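Side-chain contact in YECBM32 (Yersinia enterocolitica, PDB 2JDA), which binds polygalacturonic acid, the backbone of pectin from plant cell walls, as a calcium-containing periplasmic carbohydrate-binding module: residues R69-S74 / S126-I131. Numbering follows the deposited sequence.
Sequences RKLKFS and SAINEI. With CA (calcium ion), chain C.
Leu-71 meets Ser-126 and Ile-128 in the buried interior of a beta-sandwich of the F5/8 type C (discoidin-like) fold, and the contact is a compact example of how such a sandwich joins its two sheets through apolar side chains. Strand 71-74 belongs to the five-stranded antiparallel sheet, strand 126-128 to the mixed sheet facing it. Their axes pass 8.0 Å apart at 85°, nearly perpendicular; Leu-71 reaches across the gap, and the end of the Ile-128 side chain comes in from the other strand to meet it.

The apolar contacts rest on the fork of that leucine. With CG anti to the backbone N (chi1 177°), the isobutyl group extends to the other strand and its two methyls take different partners. CD2 lies 3.8 Å from CG1 of Ile-128, with CD1 of the same isoleucine almost as near, and the two side chains cross at about a right angle. The other methyl, CD1, packs against Ser-126, touching both CB and OG. The hydroxyl of buried Ser-126 is satisfied elsewhere, its strongest polar partner being Gly-119 of strand 112-120; toward Leu-71 CD1, OG offers van der Waals contact at 3.8 Å.

Metal coordination follows a few residues further on. Beyond Ile-128 a classic beta bulge sets Asn-129 and Glu-130 together opposite Val-62, and the strand changes direction there. This brings two consecutive residues to one calcium ion: Asn-129 through its backbone O, Glu-130 through its carboxylate. Asn-28, Asp-31, Asp-33 and Thr-36 also contribute ligands, tying their loop to the strand. A bend at chi2 (68°) turns the glutamate carboxylate to the metal: OE2 accepts a hydrogen bond from Gly-32 N, and OE1 of Glu-130 binds the calcium at 2.4 Å.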
ATOM      1  N   ARG A  69     -10.341 -11.904   1.552  1.00 15.97           N
ATOM      2  CA  ARG A  69     -10.652 -10.549   1.914  1.00 16.35           C
ATOM      3  C   ARG A  69     -10.134  -9.603   0.833  1.00 14.95           C
ATOM      4  O   ARG A  69      -8.919  -9.613   0.543  1.00 15.10           O
ATOM      5  CB  ARG A  69      -9.940 -10.154   3.218  1.00 17.16           C
ATOM      6  CG  ARG A  69     -10.191 -11.115   4.346  1.00 20.79           C
ATOM      7  CD  ARG A  69      -9.563 -10.674   5.605  1.00 25.47           C
ATOM      8  NE  ARG A  69      -9.854 -11.622   6.662  1.00 29.47           N
ATOM      9  CZ  ARG A  69      -9.342 -11.529   7.879  1.00 33.53           C
ATOM     10  NH1 ARG A  69      -8.528 -10.533   8.188  1.00 32.56           N
ATOM     11  NH2 ARG A  69      -9.651 -12.449   8.782  1.00 36.92           N
ATOM     12  N   LYS A  70     -11.030  -8.777   0.297  1.00 13.84           N
ATOM     13  CA  LYS A  70     -10.656  -7.736  -0.673  1.00 14.15           C
ATOM     14  C   LYS A  70     -10.592  -6.396   0.048  1.00 13.64           C
ATOM     15  O   LYS A  70     -11.552  -5.955   0.643  1.00 14.35           O
ATOM     16  CB  LYS A  70     -11.715  -7.643  -1.771  1.00 15.44           C
ATOM     17  CG  LYS A  70     -11.800  -8.862  -2.649  1.00 19.08           C
ATOM     18  CD  LYS A  70     -12.520  -8.544  -3.934  1.00 24.77           C
ATOM     19  CE  LYS A  70     -13.917  -8.881  -3.837  1.00 31.05           C
ATOM     20  NZ  LYS A  70     -14.049 -10.241  -4.440  1.00 34.78           N
ATOM     21  N   LEU A  71      -9.437  -5.764   0.000  1.00 12.40           N
ATOM     22  CA  LEU A  71      -9.172  -4.495   0.664  1.00 11.21           C
ATOM     23  C   LEU A  71      -9.626  -3.362  -0.231  1.00 11.24           C
ATOM     24  O   LEU A  71      -9.278  -3.338  -1.427  1.00 11.53           O
ATOM     25  CB  LEU A  71      -7.666  -4.374   0.924  1.00 12.26           C
ATOM     26  CG  LEU A  71      -7.181  -3.074   1.552  1.00 12.25           C
ATOM     27  CD1 LEU A  71      -7.635  -2.956   2.957  1.00 13.51           C
ATOM     28  CD2 LEU A  71      -5.677  -3.045   1.453  1.00 15.03           C
ATOM     29  N   LYS A  72     -10.358  -2.431   0.345  1.00 11.56           N
ATOM     30  CA  LYS A  72     -10.803  -1.236  -0.325  1.00 12.14           C
ATOM     31  C   LYS A  72      -9.812  -0.139   0.011  1.00 10.32           C
ATOM     32  O   LYS A  72      -9.503   0.071   1.198  1.00 10.76           O
ATOM     33  CB  LYS A  72     -12.181  -0.837   0.147  1.00 13.30           C
ATOM     34  CG  LYS A  72     -13.204  -1.900   0.005  1.00 20.40           C
ATOM     35  CD  LYS A  72     -14.553  -1.461   0.572  1.00 25.45           C
ATOM     36  CE  LYS A  72     -15.397  -2.620   1.118  1.00 28.07           C
ATOM     37  NZ  LYS A  72     -15.969  -2.082   2.409  1.00 32.93           N
ATOM     38  N   PHE A  73      -9.312   0.586  -0.993  1.00 10.66           N
ATOM     39  CA  PHE A  73      -8.321   1.609  -0.773  1.00  9.90           C
ATOM     40  C   PHE A  73      -8.197   2.591  -1.901  1.00 10.31           C
ATOM     41  O   PHE A  73      -8.679   2.345  -3.000  1.00 10.93           O
ATOM     42  CB  PHE A  73      -6.946   0.962  -0.493  1.00 11.29           C
ATOM     43  CG  PHE A  73      -6.309   0.265  -1.688  1.00 11.27           C
ATOM     44  CD1 PHE A  73      -5.176   0.801  -2.312  1.00 14.89           C
ATOM     45  CD2 PHE A  73      -6.821  -0.904  -2.211  1.00 12.46           C
ATOM     46  CE1 PHE A  73      -4.644   0.191  -3.390  1.00 16.06           C
ATOM     47  CE2 PHE A  73      -6.275  -1.505  -3.317  1.00 11.70           C
ATOM     48  CZ  PHE A  73      -5.141  -0.952  -3.883  1.00 15.53           C
ATOM     49  N   SER A  74      -7.511   3.693  -1.604  1.00 10.18           N
ATOM     50  CA  SER A  74      -7.138   4.742  -2.532  1.00 10.14           C
ATOM     51  C   SER A  74      -5.656   5.032  -2.410  1.00 10.44           C
ATOM     52  O   SER A  74      -5.095   4.815  -1.356  1.00 10.64           O
ATOM     53  CB  SER A  74      -7.954   6.031  -2.288  1.00 11.05           C
ATOM     54  OG  SER A  74      -9.330   5.776  -2.459  1.00 11.27           O
ATOM     55  N   SER A 126      -7.977  -3.135   7.912  1.00 10.40           N
ATOM     56  CA  SER A 126      -7.101  -3.005   6.767  1.00 10.85           C
ATOM     57  C   SER A 126      -5.788  -3.640   7.134  1.00 11.08           C
ATOM     58  O   SER A 126      -5.189  -3.248   8.135  1.00 13.66           O
ATOM     59  CB  SER A 126      -6.885  -1.524   6.426  1.00 10.93           C
ATOM     60  OG  SER A 126      -8.102  -0.869   6.050  1.00 11.38           O
ATOM     61  N   ALA A 127      -5.326  -4.631   6.386  1.00 10.65           N
ATOM     62  CA  ALA A 127      -4.119  -5.338   6.765  1.00 10.68           C
ATOM     63  C   ALA A 127      -3.288  -5.620   5.500  1.00 10.34           C
ATOM     64  O   ALA A 127      -3.798  -6.197   4.543  1.00 10.91           O
ATOM     65  CB  ALA A 127      -4.469  -6.636   7.516  1.00 10.96           C
ATOM     66  N   ILE A 128      -2.037  -5.210   5.510  1.00 10.42           N
ATOM     67  CA  ILE A 128      -1.145  -5.293   4.358  1.00  9.70           C
ATOM     68  C   ILE A 128       0.167  -5.920   4.791  1.00 10.30           C
ATOM     69  O   ILE A 128       0.827  -5.410   5.675  1.00 10.32           O
ATOM     70  CB  ILE A 128      -0.943  -3.915   3.682  1.00 11.08           C
ATOM     71  CG1 ILE A 128      -2.286  -3.339   3.222  1.00 11.72           C
ATOM     72  CG2 ILE A 128      -0.006  -4.067   2.544  1.00 10.92           C
ATOM     73  CD1 ILE A 128      -2.257  -1.849   2.757  1.00 11.73           C
ATOM     74  N   ASN A 129       0.531  -7.027   4.141  1.00 10.57           N
ATOM     75  CA  ASN A 129       1.792  -7.688   4.467  1.00 11.28           C
ATOM     76  C   ASN A 129       2.995  -6.918   3.956  1.00 11.22           C
ATOM     77  O   ASN A 129       4.041  -6.812   4.632  1.00 12.35           O
ATOM     78  CB  ASN A 129       1.833  -9.101   3.885  1.00 11.76           C
ATOM     79  CG  ASN A 129       0.760 -10.034   4.425  1.00 13.40           C
ATOM     80  OD1 ASN A 129       0.228  -9.857   5.515  1.00 15.15           O
ATOM     81  ND2 ASN A 129       0.415 -11.080   3.614  1.00 15.71           N
ATOM     82  N   GLU A 130       2.906  -6.392   2.734  1.00 12.01           N
ATOM     83  CA  GLU A 130       4.043  -5.748   2.118  1.00 13.14           C
ATOM     84  C   GLU A 130       3.561  -4.827   0.992  1.00 12.10           C
ATOM     85  O   GLU A 130       2.542  -5.040   0.325  1.00 12.07           O
ATOM     86  CB  GLU A 130       4.973  -6.820   1.542  1.00 14.31           C
ATOM     87  CG  GLU A 130       6.394  -6.409   1.421  1.00 20.75           C
ATOM     88  CD  GLU A 130       7.162  -6.188   2.728  1.00 17.17           C
ATOM     89  OE1 GLU A 130       6.889  -6.659   3.880  1.00 17.28           O
ATOM     90  OE2 GLU A 130       8.049  -5.408   2.568  1.00 20.89           O
ATOM     91  N   ILE A 131       4.282  -3.721   0.871  1.00 12.64           N
ATOM     92  CA  ILE A 131       4.178  -2.819  -0.235  1.00 13.33           C
ATOM     93  C   ILE A 131       5.575  -2.496  -0.709  1.00 13.52           C
ATOM     94  O   ILE A 131       6.498  -2.291   0.071  1.00 14.01           O
ATOM     95  CB  ILE A 131       3.425  -1.564   0.189  1.00 13.89           C
ATOM     96  CG1 ILE A 131       2.988  -0.723  -0.992  1.00 18.62           C
ATOM     97  CG2 ILE A 131       4.196  -0.789   1.129  1.00 17.07           C
ATOM     98  CD1 ILE A 131       1.585  -0.115  -0.692  1.00 23.14           C
TER
HETATM   99 CA    CA C1146       5.918  -7.213   6.050  1.00 11.95          CA